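Local coordinates for uncharacterized protein (PDB 3H04), which is of unknown function but has the alpha/beta-hydrolase fold of feruloyl-esterase-like enzymes and probably acts as a serine hydrolase, at residues Y67-E72 and A170-I175; D54-H59 and R263-F268. All coordinates share one frame; numbering follows the deposited sequence.

Contact 1: residues Y67-E72 and A170-I175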
loop_
_atom_site.group_PDB
_atom_site.type_symbol
_atom_site.label_atom_id
_atom_site.label_comp_id
_atom_site.label_asym_id
_atom_site.label_seq_id
_atom_site.Cartn_x
_atom_site.Cartn_y
_atom_site.Cartn_z
ATOM N N TYR A 67 3.853 1.002 9.630
ATOM C CA TYR A 67 4.024 2.446 9.722
ATOM C C TYR A 67 2.925 2.975 10.643
ATOM O O TYR A 67 1.882 2.346 10.768
ATOM C CB TYR A 67 3.918 3.101 8.334
ATOM C CG TYR A 67 2.673 2.722 7.596
ATOM C CD1 TYR A 67 1.506 3.482 7.734
ATOM C CD2 TYR A 67 2.637 1.629 6.752
ATOM C CE1 TYR A 67 0.342 3.129 7.047
ATOM C CE2 TYR A 67 1.479 1.278 6.046
ATOM C CZ TYR A 67 0.346 2.047 6.208
ATOM O OH TYR A 67 -0.798 1.688 5.572
ATOM N N ARG A 68 3.161 4.139 11.247
ATOM C CA ARG A 68 2.151 4.776 12.102
ATOM C C ARG A 68 0.983 5.295 11.247
ATOM O O ARG A 68 1.145 5.776 10.137
ATOM C CB ARG A 68 2.814 5.840 12.987
ATOM C CG ARG A 68 3.577 5.221 14.174
ATOM C CD ARG A 68 4.402 6.258 14.936
ATOM N NE ARG A 68 5.612 6.641 14.220
ATOM C CZ ARG A 68 6.515 7.479 14.719
ATOM N NH1 ARG A 68 6.320 8.047 15.919
ATOM N NH2 ARG A 68 7.595 7.766 14.029
ATOM N N LEU A 69 -0.225 5.158 11.751
ATOM C CA LEU A 69 -1.390 5.518 10.988
ATOM C C LEU A 69 -1.872 6.942 11.185
ATOM O O LEU A 69 -1.681 7.558 12.265
ATOM C CB LEU A 69 -2.514 4.552 11.358
ATOM C CG LEU A 69 -2.208 3.064 11.157
ATOM C CD1 LEU A 69 -3.272 2.151 11.855
ATOM C CD2 LEU A 69 -1.979 2.660 9.692
ATOM N N LEU A 70 -2.563 7.453 10.161
ATOM C CA LEU A 70 -3.405 8.644 10.355
ATOM C C LEU A 70 -4.606 8.273 11.228
ATOM O O LEU A 70 -5.041 7.148 11.204
ATOM C CB LEU A 70 -3.895 9.214 9.038
ATOM C CG LEU A 70 -2.958 9.432 7.858
ATOM C CD1 LEU A 70 -3.891 9.671 6.677
ATOM C CD2 LEU A 70 -2.036 10.585 8.097
ATOM N N PRO A 71 -5.170 9.233 11.988
ATOM C CA PRO A 71 -4.813 10.647 12.022
ATOM C C PRO A 71 -3.859 11.033 13.148
ATOM O O PRO A 71 -3.597 12.207 13.341
ATOM C CB PRO A 71 -6.174 11.298 12.254
ATOM C CG PRO A 71 -6.834 10.345 13.230
ATOM C CD PRO A 71 -6.450 8.977 12.676
ATOM N N GLU A 72 -3.367 10.072 13.909
ATOM C CA GLU A 72 -2.545 10.408 15.082
ATOM C C GLU A 72 -1.154 10.878 14.664
ATOM O O GLU A 72 -0.496 11.577 15.424
ATOM C CB GLU A 72 -2.397 9.235 16.044
ATOM C CG GLU A 72 -3.715 8.757 16.632
ATOM C CD GLU A 72 -4.410 7.654 15.821
ATOM O OE1 GLU A 72 -4.048 7.395 14.639
ATOM O OE2 GLU A 72 -5.329 7.047 16.395
ATOM N N ALA A 170 -11.482 -2.865 16.913
ATOM C CA ALA A 170 -12.011 -3.523 15.743
ATOM C C ALA A 170 -12.608 -2.537 14.767
ATOM O O ALA A 170 -12.401 -2.727 13.573
ATOM C CB ALA A 170 -13.043 -4.601 16.118
ATOM N N GLN A 171 -13.316 -1.483 15.221
ATOM C CA GLN A 171 -14.040 -0.659 14.244
ATOM C C GLN A 171 -13.357 0.636 13.787
ATOM O O GLN A 171 -13.951 1.560 13.283
ATOM C CB GLN A 171 -15.468 -0.416 14.691
ATOM C CG GLN A 171 -15.638 0.378 15.839
ATOM C CD GLN A 171 -15.548 -0.403 17.151
ATOM O OE1 GLN A 171 -14.866 -1.424 17.275
ATOM N NE2 GLN A 171 -16.167 0.142 18.155
ATOM N N ARG A 172 -12.056 0.643 13.892
ATOM C CA ARG A 172 -11.288 1.785 13.545
ATOM C C ARG A 172 -11.547 2.156 12.087
ATOM O O ARG A 172 -11.485 3.338 11.740
ATOM C CB ARG A 172 -9.794 1.469 13.758
ATOM C CG ARG A 172 -8.912 2.635 13.442
ATOM C CD ARG A 172 -7.515 2.341 13.851
ATOM N NE ARG A 172 -6.710 3.417 13.374
ATOM C CZ ARG A 172 -6.205 4.388 14.104
ATOM N NH1 ARG A 172 -6.338 4.408 15.433
ATOM N NH2 ARG A 172 -5.543 5.349 13.466
ATOM N N PHE A 173 -11.841 1.171 11.253
ATOM C CA PHE A 173 -12.083 1.463 9.834
ATOM C C PHE A 173 -13.175 2.499 9.542
ATOM O O PHE A 173 -13.150 3.146 8.475
ATOM C CB PHE A 173 -12.303 0.184 9.068
ATOM C CG PHE A 173 -13.664 -0.245 9.042
ATOM C CD1 PHE A 173 -14.504 0.272 8.091
ATOM C CD2 PHE A 173 -14.155 -1.129 9.982
ATOM C CE1 PHE A 173 -15.750 -0.056 8.030
ATOM C CE2 PHE A 173 -15.500 -1.494 9.887
ATOM C CZ PHE A 173 -16.283 -0.939 8.912
ATOM N N LEU A 174 -14.075 2.738 10.507
ATOM C CA LEU A 174 -15.094 3.772 10.323
ATOM C C LEU A 174 -14.505 5.156 10.225
ATOM O O LEU A 174 -15.146 6.025 9.675
ATOM C CB LEU A 174 -16.122 3.746 11.454
ATOM C CG LEU A 174 -17.041 2.530 11.446
ATOM C CD1 LEU A 174 -17.827 2.477 12.780
ATOM C CD2 LEU A 174 -17.977 2.512 10.222
ATOM N N ILE A 175 -13.309 5.365 10.787
ATOM C CA ILE A 175 -12.608 6.658 10.635
ATOM C C ILE A 175 -12.359 6.946 9.145
ATOM O O ILE A 175 -12.530 8.081 8.670
ATOM C CB ILE A 175 -11.258 6.670 11.361
ATOM C CG1 ILE A 175 -11.403 6.459 12.872
ATOM C CG2 ILE A 175 -10.517 8.032 11.139
ATOM C CD1 ILE A 175 -9.983 6.095 13.454
#
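Arg172 reaches across to Glu72 and joins it in an end-on, two-pronged salt bridge, a worked example of how one arginine can tie a loop to a distant part of the chain. An extended chain from CG to NE, with CG anti to the backbone N (chi1 -179°), carries the guanidinium well out from its own backbone. NH2 gives a nearly straight bond to Glu72 OE1 (2.8 Å, 165°), and NH1 a roughly parallel one to Glu72 OE2 at 3.0 Å. Both oxygens accept through their syn lone pairs, and the two flat groups lie nearly in one plane. Glu72 meets the guanidinium from the opposite direction, its chain bent about the CB-CG bond (chi2 91°). NH2 also makes a weak, bent bond to Leu70 O at 2.9 Å; this carbonyl belongs to the cis peptide that leads into Pro71.

Apolar atoms close in around these charges. Leu69 CB comes to 3.8 Å from Arg172 NH2, and Pro71 CD lies at the same distance from that nitrogen. Partners outside the two segments complete the site: NE bonds to Met41 O, and NH1 also to Gln168 OE1, while Glu72 OE2 also accepts from Ser160 N. With these bonds the guanidinium is fixed in rotation within a largely buried setting.

One turn further on, Ile175 sets CD1 4.2 Å above the centre of the guanidinium plane. Its other branch, CG2, brushes Pro71 CD at 4.4 Å.

This bidentate arginine-glutamate pair joins the loop after strand 60-65, whose Tyr-Arg-Leu-Leu-Pro-Glu sequence resembles the one found in hormone-sensitive-lipase-like esterases, to helix 173-182 of the helical insertion between strands 121-125 and 212-217, the usual cap position in alpha/beta hydrolases.

Contact 2: residues D54-H59 and R263-F268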
loop_
_atom_site.group_PDB
_atom_site.type_symbol
_atom_site.label_atom_id
_atom_site.label_comp_id
_atom_site.label_asym_id
_atom_site.label_seq_id
_atom_site.Cartn_x
_atom_site.Cartn_y
_atom_site.Cartn_z
ATOM N N ASP A 54 1.903 -18.222 0.540
ATOM C CA ASP A 54 2.524 -19.432 -0.020
ATOM C C ASP A 54 2.972 -19.269 -1.469
ATOM O O ASP A 54 4.063 -19.699 -1.835
ATOM C CB ASP A 54 1.601 -20.635 0.104
ATOM C CG ASP A 54 1.472 -21.115 1.534
ATOM O OD1 ASP A 54 2.345 -20.773 2.355
ATOM O OD2 ASP A 54 0.506 -21.825 1.848
ATOM N N ILE A 55 2.150 -18.640 -2.292
ATOM C CA ILE A 55 2.570 -18.355 -3.677
ATOM C C ILE A 55 3.814 -17.429 -3.761
ATOM O O ILE A 55 4.764 -17.702 -4.515
ATOM C CB ILE A 55 1.362 -17.811 -4.487
ATOM C CG1 ILE A 55 0.338 -18.949 -4.695
ATOM C CG2 ILE A 55 1.788 -17.176 -5.865
ATOM C CD1 ILE A 55 -1.057 -18.459 -4.971
ATOM N N LEU A 56 3.803 -16.346 -2.978
ATOM C CA LEU A 56 4.809 -15.318 -3.078
ATOM C C LEU A 56 6.138 -15.856 -2.504
ATOM O O LEU A 56 7.195 -15.569 -3.056
ATOM C CB LEU A 56 4.354 -14.033 -2.360
ATOM C CG LEU A 56 3.166 -13.222 -2.946
ATOM C CD1 LEU A 56 2.809 -12.032 -2.046
ATOM C CD2 LEU A 56 3.481 -12.758 -4.354
ATOM N N THR A 57 6.089 -16.664 -1.448
ATOM C CA THR A 57 7.321 -17.045 -0.742
ATOM C C THR A 57 7.942 -18.363 -1.205
ATOM O O THR A 57 8.889 -18.844 -0.595
ATOM C CB THR A 57 7.119 -17.072 0.783
ATOM O OG1 THR A 57 6.143 -18.060 1.142
ATOM C CG2 THR A 57 6.669 -15.683 1.278
ATOM N N GLU A 58 7.430 -18.949 -2.282
ATOM C CA GLU A 58 8.054 -20.145 -2.827
ATOM C C GLU A 58 9.516 -19.889 -3.094
ATOM O O GLU A 58 10.372 -20.704 -2.744
ATOM C CB GLU A 58 7.402 -20.562 -4.132
ATOM C CG GLU A 58 6.004 -21.137 -3.979
ATOM C CD GLU A 58 5.524 -21.847 -5.244
ATOM O OE1 GLU A 58 6.336 -22.533 -5.914
ATOM O OE2 GLU A 58 4.320 -21.694 -5.562
ATOM N N HIS A 59 9.791 -18.755 -3.737
ATOM C CA HIS A 59 11.150 -18.396 -4.131
ATOM C C HIS A 59 11.591 -16.988 -3.733
ATOM O O HIS A 59 12.748 -16.629 -3.954
ATOM C CB HIS A 59 11.320 -18.648 -5.622
ATOM C CG HIS A 59 11.253 -20.102 -5.985
ATOM N ND1 HIS A 59 10.387 -20.599 -6.938
ATOM C CD2 HIS A 59 11.919 -21.174 -5.485
ATOM C CE1 HIS A 59 10.541 -21.911 -7.028
ATOM N NE2 HIS A 59 11.461 -22.286 -6.151
ATOM N N ARG A 263 -0.315 -15.717 -9.044
ATOM C CA ARG A 263 0.635 -16.496 -9.837
ATOM C C ARG A 263 1.232 -15.668 -10.967
ATOM O O ARG A 263 2.409 -15.765 -11.205
ATOM C CB ARG A 263 -0.002 -17.753 -10.399
ATOM C CG ARG A 263 -0.224 -18.792 -9.319
ATOM C CD ARG A 263 -0.697 -20.083 -9.934
ATOM N NE ARG A 263 -1.177 -21.027 -8.928
ATOM C CZ ARG A 263 -0.410 -21.675 -8.048
ATOM N NH1 ARG A 263 0.903 -21.486 -7.996
ATOM N NH2 ARG A 263 -0.977 -22.538 -7.207
ATOM N N LYS A 264 0.435 -14.799 -11.585
ATOM C CA LYS A 264 0.950 -13.857 -12.571
ATOM C C LYS A 264 1.949 -12.846 -11.964
ATOM O O LYS A 264 2.882 -12.428 -12.634
ATOM C CB LYS A 264 -0.187 -13.072 -13.227
ATOM C CG LYS A 264 -1.121 -13.863 -14.088
ATOM C CD LYS A 264 -2.171 -12.933 -14.629
ATOM C CE LYS A 264 -3.056 -13.615 -15.632
ATOM N NZ LYS A 264 -2.432 -13.549 -16.920
ATOM N N VAL A 265 1.753 -12.492 -10.700
ATOM C CA VAL A 265 2.690 -11.620 -10.014
ATOM C C VAL A 265 4.070 -12.276 -9.961
ATOM O O VAL A 265 5.087 -11.672 -10.335
ATOM C CB VAL A 265 2.199 -11.234 -8.605
ATOM C CG1 VAL A 265 3.349 -10.683 -7.774
ATOM C CG2 VAL A 265 1.061 -10.199 -8.721
ATOM N N VAL A 266 4.091 -13.530 -9.529
ATOM C CA VAL A 266 5.321 -14.314 -9.466
ATOM C C VAL A 266 6.035 -14.489 -10.831
ATOM O O VAL A 266 7.286 -14.463 -10.911
ATOM C CB VAL A 266 5.040 -15.670 -8.830
ATOM C CG1 VAL A 266 6.256 -16.649 -9.002
ATOM C CG2 VAL A 266 4.680 -15.460 -7.352
ATOM N N ASP A 267 5.243 -14.683 -11.870
ATOM C CA ASP A 267 5.736 -14.742 -13.250
ATOM C C ASP A 267 6.421 -13.441 -13.596
ATOM O O ASP A 267 7.494 -13.435 -14.210
ATOM C CB ASP A 267 4.597 -14.905 -14.252
ATOM C CG ASP A 267 4.021 -16.318 -14.325
ATOM O OD1 ASP A 267 4.593 -17.287 -13.777
ATOM O OD2 ASP A 267 2.963 -16.430 -14.973
ATOM N N PHE A 268 5.782 -12.341 -13.218
ATOM C CA PHE A 268 6.341 -10.985 -13.439
ATOM C C PHE A 268 7.663 -10.829 -12.687
ATOM O O PHE A 268 8.662 -10.411 -13.260
ATOM C CB PHE A 268 5.279 -9.970 -13.057
ATOM C CG PHE A 268 5.771 -8.561 -12.840
ATOM C CD1 PHE A 268 5.689 -7.614 -13.855
ATOM C CD2 PHE A 268 6.199 -8.150 -11.592
ATOM C CE1 PHE A 268 6.082 -6.278 -13.604
ATOM C CE2 PHE A 268 6.589 -6.846 -11.379
ATOM C CZ PHE A 268 6.513 -5.922 -12.415
#
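Two helices of an alpha/beta-hydrolase core, 50-56 and the C-terminal 256-273, meet here through aliphatic packing, with Ile55 and Leu56 set against Val265 and Val266. Ile55 CG2, anti to the backbone N, points across the interface and reaches Val266 CG2 at 3.7 Å, the two side chains crossing at a slant. The same Val266 methyl rests 3.6 Å from Ile55 O, so that it touches backbone as well as side chain. Leu56 adds its CD2 branch, which meets Val265 CG1 at 4.0 Å and touches Val266 CG2 more loosely.

Toward the surface the chemistry changes. The guanidinium of Arg263 lays one face over Ile55 CG1, which stands 4.1 Å from its plane and offset toward the rim. Glu58 OE2 approaches near that plane, at the edge, yet stays 4.2 Å from Arg263 NH1, too far for a salt bridge; any attraction is probably long-range.

Ile55 also touches Ile259 and Tyr262, earlier in helix 256-273. Val265 faces inward to Phe213 of strand 212-217 and to Ile123 and Phe125 of strand 121-125, which sets helix 256-273 against the central sheet, with helix 50-56 packed beside it.

Contacts 1 and 2 illustrate two ways of joining remote parts of one chain. Their centres lie 30 Å apart, on opposite sides of the molecule's centre, and they share no helix or strand. Contact 1, the more deeply buried, joins a loop to a helix of the insertion and relies on directed polar bonds within an apolar surround. Contact 2 joins two helices of the core fold by apolar packing of aliphatic side chains, with its charged residues kept to the solvent-facing margin. In sequence, contact 1 falls wholly within the span bridged by contact 2, which brings the C-terminal helix back to an early one.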